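Local coordinates for adherence and virulence protein A (Streptococcus pneumoniae, PDB 6PON) that binds fibronectin and probably serves in this way as an adhesion and virulence factor of the pneumococcus, at residues 25-37 and 66-79. Residues are numbered along the deposited sequence; the frame is centred on the assembly and turned at random.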
loop_
_atom_site.group_PDB
_atom_site.type_symbol
_atom_site.label_atom_id
_atom_site.label_comp_id
_atom_site.label_asym_id
_atom_site.label_seq_id
_atom_site.Cartn_x
_atom_site.Cartn_y
_atom_site.Cartn_z
ATOM N N GLN B 25 28.160 -16.177 35.822
ATOM C CA GLN B 25 29.272 -16.180 36.754
ATOM C C GLN B 25 29.046 -15.322 37.982
ATOM O O GLN B 25 29.719 -15.537 38.995
ATOM C CB GLN B 25 30.553 -15.697 36.053
ATOM C CG GLN B 25 31.249 -16.743 35.194
ATOM C CD GLN B 25 32.399 -16.158 34.394
ATOM O OE1 GLN B 25 32.399 -14.971 34.067
ATOM N NE2 GLN B 25 33.378 -16.985 34.067
ATOM N N LYS B 26 28.140 -14.354 37.927
ATOM C CA LYS B 26 27.961 -13.450 39.052
ATOM C C LYS B 26 26.542 -12.897 39.000
ATOM O O LYS B 26 25.989 -12.688 37.919
ATOM C CB LYS B 26 29.014 -12.334 39.028
ATOM C CG LYS B 26 29.264 -11.710 40.371
ATOM C CD LYS B 26 30.247 -10.536 40.296
ATOM C CE LYS B 26 30.279 -9.756 41.638
ATOM N NZ LYS B 26 31.288 -8.642 41.655
ATOM N N ILE B 27 25.943 -12.696 40.173
ATOM C CA ILE B 27 24.543 -12.313 40.278
ATOM C C ILE B 27 24.432 -11.277 41.388
ATOM O O ILE B 27 24.738 -11.572 42.549
ATOM C CB ILE B 27 23.640 -13.532 40.566
ATOM C CG1 ILE B 27 23.636 -14.518 39.398
ATOM C CG2 ILE B 27 22.223 -13.119 40.857
ATOM C CD1 ILE B 27 24.101 -15.922 39.797
ATOM N N ASN B 28 23.993 -10.066 41.041
ATOM C CA ASN B 28 23.833 -8.985 42.010
ATOM C C ASN B 28 22.552 -8.205 41.741
ATOM O O ASN B 28 21.983 -8.247 40.644
ATOM C CB ASN B 28 25.012 -8.016 41.986
ATOM C CG ASN B 28 26.318 -8.696 42.296
ATOM O OD1 ASN B 28 26.961 -9.245 41.403
ATOM N ND2 ASN B 28 26.715 -8.685 43.571
ATOM N N GLN B 29 22.124 -7.474 42.779
ATOM C CA GLN B 29 20.945 -6.611 42.796
ATOM C C GLN B 29 21.403 -5.193 43.147
ATOM O O GLN B 29 21.266 -4.756 44.301
ATOM C CB GLN B 29 19.927 -7.134 43.809
ATOM C CG GLN B 29 18.631 -6.363 43.968
ATOM C CD GLN B 29 17.682 -7.031 44.966
ATOM O OE1 GLN B 29 18.063 -7.994 45.643
ATOM N NE2 GLN B 29 16.444 -6.528 45.056
ATOM N N PRO B 30 21.963 -4.445 42.184
ATOM C CA PRO B 30 22.459 -3.092 42.520
ATOM C C PRO B 30 21.370 -2.150 42.999
ATOM O O PRO B 30 21.595 -1.390 43.947
ATOM C CB PRO B 30 23.114 -2.603 41.215
ATOM C CG PRO B 30 22.703 -3.547 40.163
ATOM C CD PRO B 30 22.285 -4.842 40.800
ATOM N N PHE B 31 20.190 -2.183 42.394
ATOM C CA PHE B 31 19.050 -1.436 42.903
ATOM C C PHE B 31 17.935 -2.411 43.251
ATOM O O PHE B 31 17.983 -3.589 42.887
ATOM C CB PHE B 31 18.584 -0.392 41.888
ATOM C CG PHE B 31 19.658 0.579 41.519
ATOM C CD1 PHE B 31 19.980 1.625 42.372
ATOM C CD2 PHE B 31 20.379 0.424 40.343
ATOM C CE1 PHE B 31 20.988 2.525 42.040
ATOM C CE2 PHE B 31 21.383 1.310 40.003
ATOM C CZ PHE B 31 21.694 2.363 40.856
ATOM N N GLU B 32 16.922 -1.905 43.963
ATOM C CA GLU B 32 15.906 -2.788 44.528
ATOM C C GLU B 32 15.243 -3.642 43.456
ATOM O O GLU B 32 15.062 -4.855 43.634
ATOM C CB GLU B 32 14.861 -1.973 45.294
ATOM C CG GLU B 32 14.107 -2.786 46.332
ATOM C CD GLU B 32 14.930 -3.030 47.595
ATOM O OE1 GLU B 32 14.603 -2.443 48.650
ATOM O OE2 GLU B 32 15.916 -3.801 47.546
ATOM N N GLN B 33 14.885 -3.039 42.325
ATOM C CA GLN B 33 14.150 -3.759 41.297
ATOM C C GLN B 33 15.006 -4.027 40.070
ATOM O O GLN B 33 14.491 -4.126 38.953
ATOM C CB GLN B 33 12.893 -2.999 40.899
ATOM C CG GLN B 33 12.202 -2.284 42.049
ATOM C CD GLN B 33 11.238 -1.241 41.528
ATOM O OE1 GLN B 33 10.120 -1.575 41.111
ATOM N NE2 GLN B 33 11.674 0.030 41.507
ATOM N N GLU B 34 16.313 -4.137 40.252
ATOM C CA GLU B 34 17.194 -4.385 39.128
ATOM C C GLU B 34 18.107 -5.559 39.430
ATOM O O GLU B 34 18.614 -5.700 40.544
ATOM C CB GLU B 34 18.005 -3.131 38.789
ATOM C CG GLU B 34 17.136 -1.906 38.606
ATOM C CD GLU B 34 17.732 -0.898 37.656
ATOM O OE1 GLU B 34 16.951 -0.092 37.105
ATOM O OE2 GLU B 34 18.964 -0.906 37.443
ATOM N N LEU B 35 18.311 -6.403 38.429
ATOM C CA LEU B 35 19.141 -7.593 38.535
ATOM C C LEU B 35 20.193 -7.537 37.438
ATOM O O LEU B 35 19.857 -7.295 36.275
ATOM C CB LEU B 35 18.281 -8.865 38.406
ATOM C CG LEU B 35 19.003 -10.208 38.313
ATOM C CD1 LEU B 35 19.649 -10.555 39.664
ATOM C CD2 LEU B 35 18.077 -11.320 37.814
ATOM N N VAL B 36 21.453 -7.773 37.802
ATOM C CA VAL B 36 22.572 -7.776 36.867
ATOM C C VAL B 36 23.292 -9.118 36.941
ATOM O O VAL B 36 23.682 -9.560 38.025
ATOM C CB VAL B 36 23.547 -6.621 37.146
ATOM C CG1 VAL B 36 24.745 -6.690 36.204
ATOM C CG2 VAL B 36 22.839 -5.301 36.979
ATOM N N LEU B 37 23.477 -9.753 35.790
ATOM C CA LEU B 37 24.187 -11.018 35.673
ATOM C C LEU B 37 25.479 -10.803 34.894
ATOM O O LEU B 37 25.451 -10.250 33.789
ATOM C CB LEU B 37 23.337 -12.070 34.945
ATOM C CG LEU B 37 21.885 -12.292 35.345
ATOM C CD1 LEU B 37 21.302 -13.459 34.577
ATOM C CD2 LEU B 37 21.785 -12.554 36.844
ATOM N N PHE B 66 28.172 -1.165 38.348
ATOM C CA PHE B 66 27.182 -1.011 39.395
ATOM C C PHE B 66 27.866 -1.191 40.732
ATOM O O PHE B 66 28.811 -1.972 40.852
ATOM C CB PHE B 66 26.042 -2.025 39.242
ATOM C CG PHE B 66 25.369 -1.990 37.887
ATOM C CD1 PHE B 66 24.211 -1.259 37.693
ATOM C CD2 PHE B 66 25.904 -2.687 36.812
ATOM C CE1 PHE B 66 23.597 -1.226 36.463
ATOM C CE2 PHE B 66 25.298 -2.655 35.566
ATOM C CZ PHE B 66 24.135 -1.927 35.394
ATOM N N GLU B 67 27.387 -0.455 41.728
ATOM C CA GLU B 67 27.824 -0.626 43.109
ATOM C C GLU B 67 26.932 -1.669 43.772
ATOM O O GLU B 67 25.757 -1.407 44.056
ATOM C CB GLU B 67 27.762 0.692 43.868
ATOM C CG GLU B 67 28.006 1.902 43.002
ATOM C CD GLU B 67 28.542 3.065 43.790
ATOM O OE1 GLU B 67 29.679 3.497 43.489
ATOM O OE2 GLU B 67 27.835 3.530 44.717
ATOM N N ASN B 68 27.488 -2.842 44.033
ATOM C CA ASN B 68 26.702 -3.890 44.648
ATOM C C ASN B 68 26.481 -3.584 46.125
ATOM O O ASN B 68 27.235 -2.820 46.731
ATOM C CB ASN B 68 27.391 -5.236 44.473
ATOM C CG ASN B 68 27.512 -5.622 43.014
ATOM O OD1 ASN B 68 26.618 -5.321 42.218
ATOM N ND2 ASN B 68 28.629 -6.267 42.646
ATOM N N PRO B 69 25.420 -4.124 46.713
ATOM C CA PRO B 69 25.199 -3.932 48.151
ATOM C C PRO B 69 26.165 -4.786 48.967
ATOM O O PRO B 69 26.830 -5.691 48.462
ATOM C CB PRO B 69 23.733 -4.346 48.371
ATOM C CG PRO B 69 23.324 -5.091 47.134
ATOM C CD PRO B 69 24.244 -4.686 46.013
ATOM N N ALA B 70 26.235 -4.467 50.263
ATOM C CA ALA B 70 27.193 -5.115 51.155
ATOM C C ALA B 70 26.844 -6.578 51.377
ATOM O O ALA B 70 27.737 -7.423 51.514
ATOM C CB ALA B 70 27.241 -4.375 52.492
ATOM N N GLN B 71 25.558 -6.895 51.435
ATOM C CA GLN B 71 25.109 -8.259 51.632
ATOM C C GLN B 71 23.995 -8.576 50.645
ATOM O O GLN B 71 23.126 -7.735 50.404
ATOM C CB GLN B 71 24.598 -8.471 53.064
ATOM C CG GLN B 71 25.626 -8.271 54.133
ATOM C CD GLN B 71 26.714 -9.338 54.126
ATOM O OE1 GLN B 71 26.704 -10.274 53.310
ATOM N NE2 GLN B 71 27.673 -9.193 55.032
ATOM N N PRO B 72 23.984 -9.774 50.065
ATOM C CA PRO B 72 22.889 -10.134 49.156
ATOM C C PRO B 72 21.575 -10.258 49.909
ATOM O O PRO B 72 21.520 -10.789 51.019
ATOM C CB PRO B 72 23.332 -11.482 48.578
ATOM C CG PRO B 72 24.226 -12.048 49.608
ATOM C CD PRO B 72 24.939 -10.881 50.247
ATOM N N SER B 73 20.515 -9.742 49.305
ATOM C CA SER B 73 19.188 -9.909 49.862
ATOM C C SER B 73 18.811 -11.385 49.876
ATOM O O SER B 73 19.448 -12.220 49.237
ATOM C CB SER B 73 18.160 -9.138 49.040
ATOM O OG SER B 73 18.152 -9.597 47.692
ATOM N N THR B 74 17.723 -11.692 50.590
ATOM C CA THR B 74 17.118 -13.015 50.464
ATOM C C THR B 74 16.865 -13.359 48.995
ATOM O O THR B 74 17.147 -14.479 48.551
ATOM C CB THR B 74 15.812 -13.070 51.274
ATOM O OG1 THR B 74 16.094 -12.908 52.668
ATOM C CG2 THR B 74 15.086 -14.400 51.073
ATOM N N PHE B 75 16.346 -12.395 48.224
ATOM C CA PHE B 75 16.069 -12.632 46.812
ATOM C C PHE B 75 17.302 -13.142 46.089
ATOM O O PHE B 75 17.222 -14.091 45.305
ATOM C CB PHE B 75 15.563 -11.342 46.165
ATOM C CG PHE B 75 15.468 -11.388 44.644
ATOM C CD1 PHE B 75 14.395 -12.023 44.011
ATOM C CD2 PHE B 75 16.413 -10.743 43.858
ATOM C CE1 PHE B 75 14.279 -12.035 42.636
ATOM C CE2 PHE B 75 16.309 -10.754 42.484
ATOM C CZ PHE B 75 15.228 -11.406 41.863
ATOM N N ILE B 76 18.460 -12.541 46.366
ATOM C CA ILE B 76 19.652 -12.827 45.582
ATOM C C ILE B 76 20.223 -14.191 45.936
ATOM O O ILE B 76 20.664 -14.941 45.051
ATOM C CB ILE B 76 20.688 -11.712 45.774
ATOM C CG1 ILE B 76 20.206 -10.439 45.076
ATOM C CG2 ILE B 76 22.035 -12.140 45.193
ATOM C CD1 ILE B 76 20.280 -10.541 43.571
ATOM N N MET B 77 20.228 -14.536 47.228
ATOM C CA MET B 77 20.765 -15.829 47.645
ATOM C C MET B 77 19.965 -16.975 47.048
ATOM O O MET B 77 20.536 -18.010 46.691
ATOM C CB MET B 77 20.776 -15.947 49.174
ATOM C CG MET B 77 21.289 -14.712 49.892
ATOM S SD MET B 77 21.343 -14.873 51.689
ATOM C CE MET B 77 23.066 -15.255 51.764
ATOM N N VAL B 78 18.640 -16.822 46.956
ATOM C CA VAL B 78 17.827 -17.831 46.274
ATOM C C VAL B 78 18.184 -17.894 44.790
ATOM O O VAL B 78 18.300 -18.979 44.215
ATOM C CB VAL B 78 16.320 -17.567 46.487
ATOM C CG1 VAL B 78 15.471 -18.604 45.737
ATOM C CG2 VAL B 78 15.978 -17.596 47.960
ATOM N N LEU B 79 18.391 -16.745 44.148
ATOM C CA LEU B 79 18.779 -16.793 42.739
ATOM C C LEU B 79 20.165 -17.400 42.574
ATOM O O LEU B 79 20.410 -18.155 41.624
ATOM C CB LEU B 79 18.716 -15.396 42.101
ATOM C CG LEU B 79 17.407 -15.143 41.327
ATOM C CD1 LEU B 79 16.194 -15.212 42.247
ATOM C CD2 LEU B 79 17.419 -13.827 40.540
HETATM O O HOH W 1 30.347 -6.398 40.473
HETATM O O HOH W 2 20.777 -7.926 47.344
HETATM O O HOH W 3 23.910 0.541 43.134
#
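Gln29 lays its extended side chain across Ile76, its CB 3.4 Å from Ile76 CD1, and ends at the start of helix 74-83. With CG trans to the backbone N (chi1 -180°) and the chain straight beyond it, the amide reaches Ser73, whose OG donates to Gln29 OE1 over 2.6 Å, in the carbonyl plane. The same OG is the N-cap acceptor for Ile76 N, so one hydroxyl ties the hairpin to the helix start. A water joins Gln29 OE1 to Ser73 N, while Gln29 NE2 donates to Glu32 O at 2.6 Å; bonds on both amide ends fix its rotation. Beside these polar groups Leu35 and Leu79 meet tip to tip, CD2 to CD2 at 3.8 Å, and Ile27 CG2 packs against Ile76 CD1. Across the hairpin, Val36 CG2 sits over the centre of the Phe66 ring, a CH-pi contact 3.9 Å from the centroid, and Pro30 CB rests on Phe66 CB. The amides of Asn28 and Asn68 stack with planes only 3° apart; a water accepting from Lys26 NZ and Asn68 ND2 bridges the two side chains. A further water donates to both Pro30 O and Glu67 O. The loop 66-73 thus wraps round the hairpin end, passing from the Val36 side to the Ile27 side. Strand 23-28 edges the four-stranded antiparallel sheet, and the axes of 25-28 and 74-79 run roughly antiparallel, at 157°, with Arg80 bonding to Ile27 O and Phe75 and Leu79 also touching Glu141 of strand 139-142.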